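Local coordinates for protein cytochrome c, putative (Shewanella oneidensis, PDB 1SP3) that probably acts as an octaheme respiratory oxidoreductase, a tetrathionate reductase that carries electrons over eight covalently bound haems c, at residues A[11-14]-A[15-19]. Residues are numbered along the deposited sequence; the frame is centred on the assembly and turned at random.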
ATOM      1  N   PRO A  11     -26.724   7.138  24.197  1.00 55.54           N
ATOM      2  CA  PRO A  11     -25.796   6.002  23.989  1.00 54.99           C
ATOM      3  C   PRO A  11     -25.701   5.281  22.635  1.00 53.24           C
ATOM      4  O   PRO A  11     -26.712   5.028  22.004  1.00 53.80           O
ATOM      5  CB  PRO A  11     -26.284   5.003  25.052  1.00 54.87           C
ATOM      6  CG  PRO A  11     -26.794   5.940  26.188  1.00 56.39           C
ATOM      7  CD  PRO A  11     -26.884   7.375  25.648  1.00 55.70           C
ATOM      8  N   PHE A  12     -24.482   4.923  22.228  1.00 51.85           N
ATOM      9  CA  PHE A  12     -24.261   4.095  21.013  1.00 50.11           C
ATOM     10  C   PHE A  12     -23.485   2.868  21.470  1.00 49.50           C
ATOM     11  O   PHE A  12     -22.492   3.001  22.198  1.00 48.86           O
ATOM     12  CB  PHE A  12     -23.414   4.847  19.949  1.00 49.30           C
ATOM     13  CG  PHE A  12     -24.017   6.141  19.481  1.00 47.14           C
ATOM     14  CD1 PHE A  12     -23.404   7.364  19.773  1.00 45.37           C
ATOM     15  CD2 PHE A  12     -25.200   6.145  18.766  1.00 42.21           C
ATOM     16  CE1 PHE A  12     -23.985   8.592  19.332  1.00 43.87           C
ATOM     17  CE2 PHE A  12     -25.759   7.344  18.325  1.00 43.84           C
ATOM     18  CZ  PHE A  12     -25.156   8.567  18.616  1.00 39.90           C
ATOM     19  N   THR A  13     -23.910   1.671  21.085  1.00 48.56           N
ATOM     20  CA  THR A  13     -23.073   0.540  21.509  1.00 47.59           C
ATOM     21  C   THR A  13     -22.320  -0.071  20.345  1.00 46.42           C
ATOM     22  O   THR A  13     -21.358  -0.777  20.574  1.00 47.04           O
ATOM     23  CB  THR A  13     -23.784  -0.511  22.459  1.00 47.73           C
ATOM     24  OG1 THR A  13     -24.791  -1.215  21.739  1.00 48.49           O
ATOM     25  CG2 THR A  13     -24.581   0.199  23.641  1.00 46.56           C
ATOM     26  N   THR A  14     -22.745   0.223  19.105  1.00 44.25           N
ATOM     27  CA  THR A  14     -22.070  -0.316  17.895  1.00 41.45           C
ATOM     28  C   THR A  14     -21.720   0.799  16.907  1.00 39.19           C
ATOM     29  O   THR A  14     -22.302   1.913  16.996  1.00 39.85           O
ATOM     30  CB  THR A  14     -22.896  -1.467  17.146  1.00 41.59           C
ATOM     31  OG1 THR A  14     -24.065  -0.933  16.546  1.00 41.16           O
ATOM     32  CG2 THR A  14     -23.430  -2.583  18.100  1.00 42.84           C
ATOM     33  N   GLY A  15     -20.810   0.510  15.967  1.00 36.01           N
ATOM     34  CA  GLY A  15     -20.453   1.489  14.943  1.00 34.37           C
ATOM     35  C   GLY A  15     -21.621   1.859  14.067  1.00 32.74           C
ATOM     36  O   GLY A  15     -21.844   3.037  13.849  1.00 31.32           O
ATOM     37  N   SER A  16     -22.391   0.863  13.593  1.00 32.50           N
ATOM     38  CA  SER A  16     -23.530   1.153  12.684  1.00 33.80           C
ATOM     39  C   SER A  16     -24.594   1.955  13.319  1.00 33.76           C
ATOM     40  O   SER A  16     -25.287   2.642  12.587  1.00 33.20           O
ATOM     41  CB  SER A  16     -24.273  -0.083  12.155  1.00 32.05           C
ATOM     42  OG  SER A  16     -23.329  -1.026  11.823  1.00 38.45           O
ATOM     43  N   GLU A  17     -24.768   1.842  14.638  1.00 34.20           N
ATOM     44  CA  GLU A  17     -25.699   2.757  15.334  1.00 36.22           C
ATOM     45  C   GLU A  17     -25.272   4.217  15.268  1.00 34.95           C
ATOM     46  O   GLU A  17     -26.113   5.145  15.296  1.00 33.91           O
ATOM     47  CB  GLU A  17     -25.685   2.455  16.800  1.00 36.62           C
ATOM     48  CG  GLU A  17     -26.684   1.443  17.236  1.00 45.11           C
ATOM     49  CD  GLU A  17     -26.484   1.185  18.716  1.00 52.32           C
ATOM     50  OE1 GLU A  17     -26.981   1.986  19.501  1.00 55.46           O
ATOM     51  OE2 GLU A  17     -25.763   0.247  19.079  1.00 57.70           O
ATOM     52  N   VAL A  18     -23.954   4.422  15.339  1.00 35.31           N
ATOM     53  CA  VAL A  18     -23.445   5.742  15.104  1.00 34.97           C
ATOM     54  C   VAL A  18     -23.761   6.110  13.686  1.00 33.49           C
ATOM     55  O   VAL A  18     -24.275   7.187  13.452  1.00 33.09           O
ATOM     56  CB  VAL A  18     -21.961   5.911  15.409  1.00 35.68           C
ATOM     57  CG1 VAL A  18     -21.493   7.345  15.060  1.00 34.59           C
ATOM     58  CG2 VAL A  18     -21.698   5.641  16.918  1.00 35.28           C
ATOM     59  N   THR A  19     -23.493   5.201  12.747  1.00 32.72           N
ATOM     60  CA  THR A  19     -23.583   5.570  11.347  1.00 30.70           C
ATOM     61  C   THR A  19     -25.023   5.843  11.020  1.00 32.22           C
ATOM     62  O   THR A  19     -25.321   6.726  10.184  1.00 31.83           O
ATOM     63  CB  THR A  19     -23.057   4.461  10.383  1.00 28.86           C
ATOM     64  OG1 THR A  19     -21.660   4.399  10.500  1.00 29.48           O
ATOM     65  CG2 THR A  19     -23.225   4.891   8.874  1.00 24.76           C
TER
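Glu17 extends its side chain back along the loop that leads into its own helix, and OE2 gathers donors from both threonines there. Thr13 N reaches Glu17 OE2 at 3.1 Å from above the carboxylate plane, 44° out of it, while the same N-H keeps a weak, longer bond to OE1. Thr13 OG1 uses the syn lone pair of Glu17 OE2 at 3.2 Å, and Thr14 OG1 meets OE2 on the anti side, 16° out of the carboxylate plane. Thr14 is the N-cap of helix 15-34: with OG1 set between its backbone N and carbonyl carbon (chi1 69°), Thr14 OG1 accepts from Glu17 N at 3.4 Å while Glu17 OE2 accepts from Thr14 N, both weakly, and together the two bonds make a capping box. Cutting Glu17 back to an alanine is likely to leave the amides and hydroxyls of both threonines without this carboxylate, and the loop freer to swing off the helix end. Thr14 O also serves the first turn, accepting weakly from Val18 N, and Thr19 N bonds to Gly15 O at 2.9 Å. Beside the polar cap, Val18 CG2 presses on CB and CG of Phe12, 3.5 Å from CG, the two side chains crossing at about a right angle; CA of Val18 lies over one face of the ring, toward its rim. Leu124 of helix 124-129 touches both Phe12 and Val18, and Val18 also lines a haem c pocket close to Cys22, one of the covalent haem attachments. Ser16 OG bonds to Lys95 NZ and Thr19 OG1 to the carbonyl of Val96.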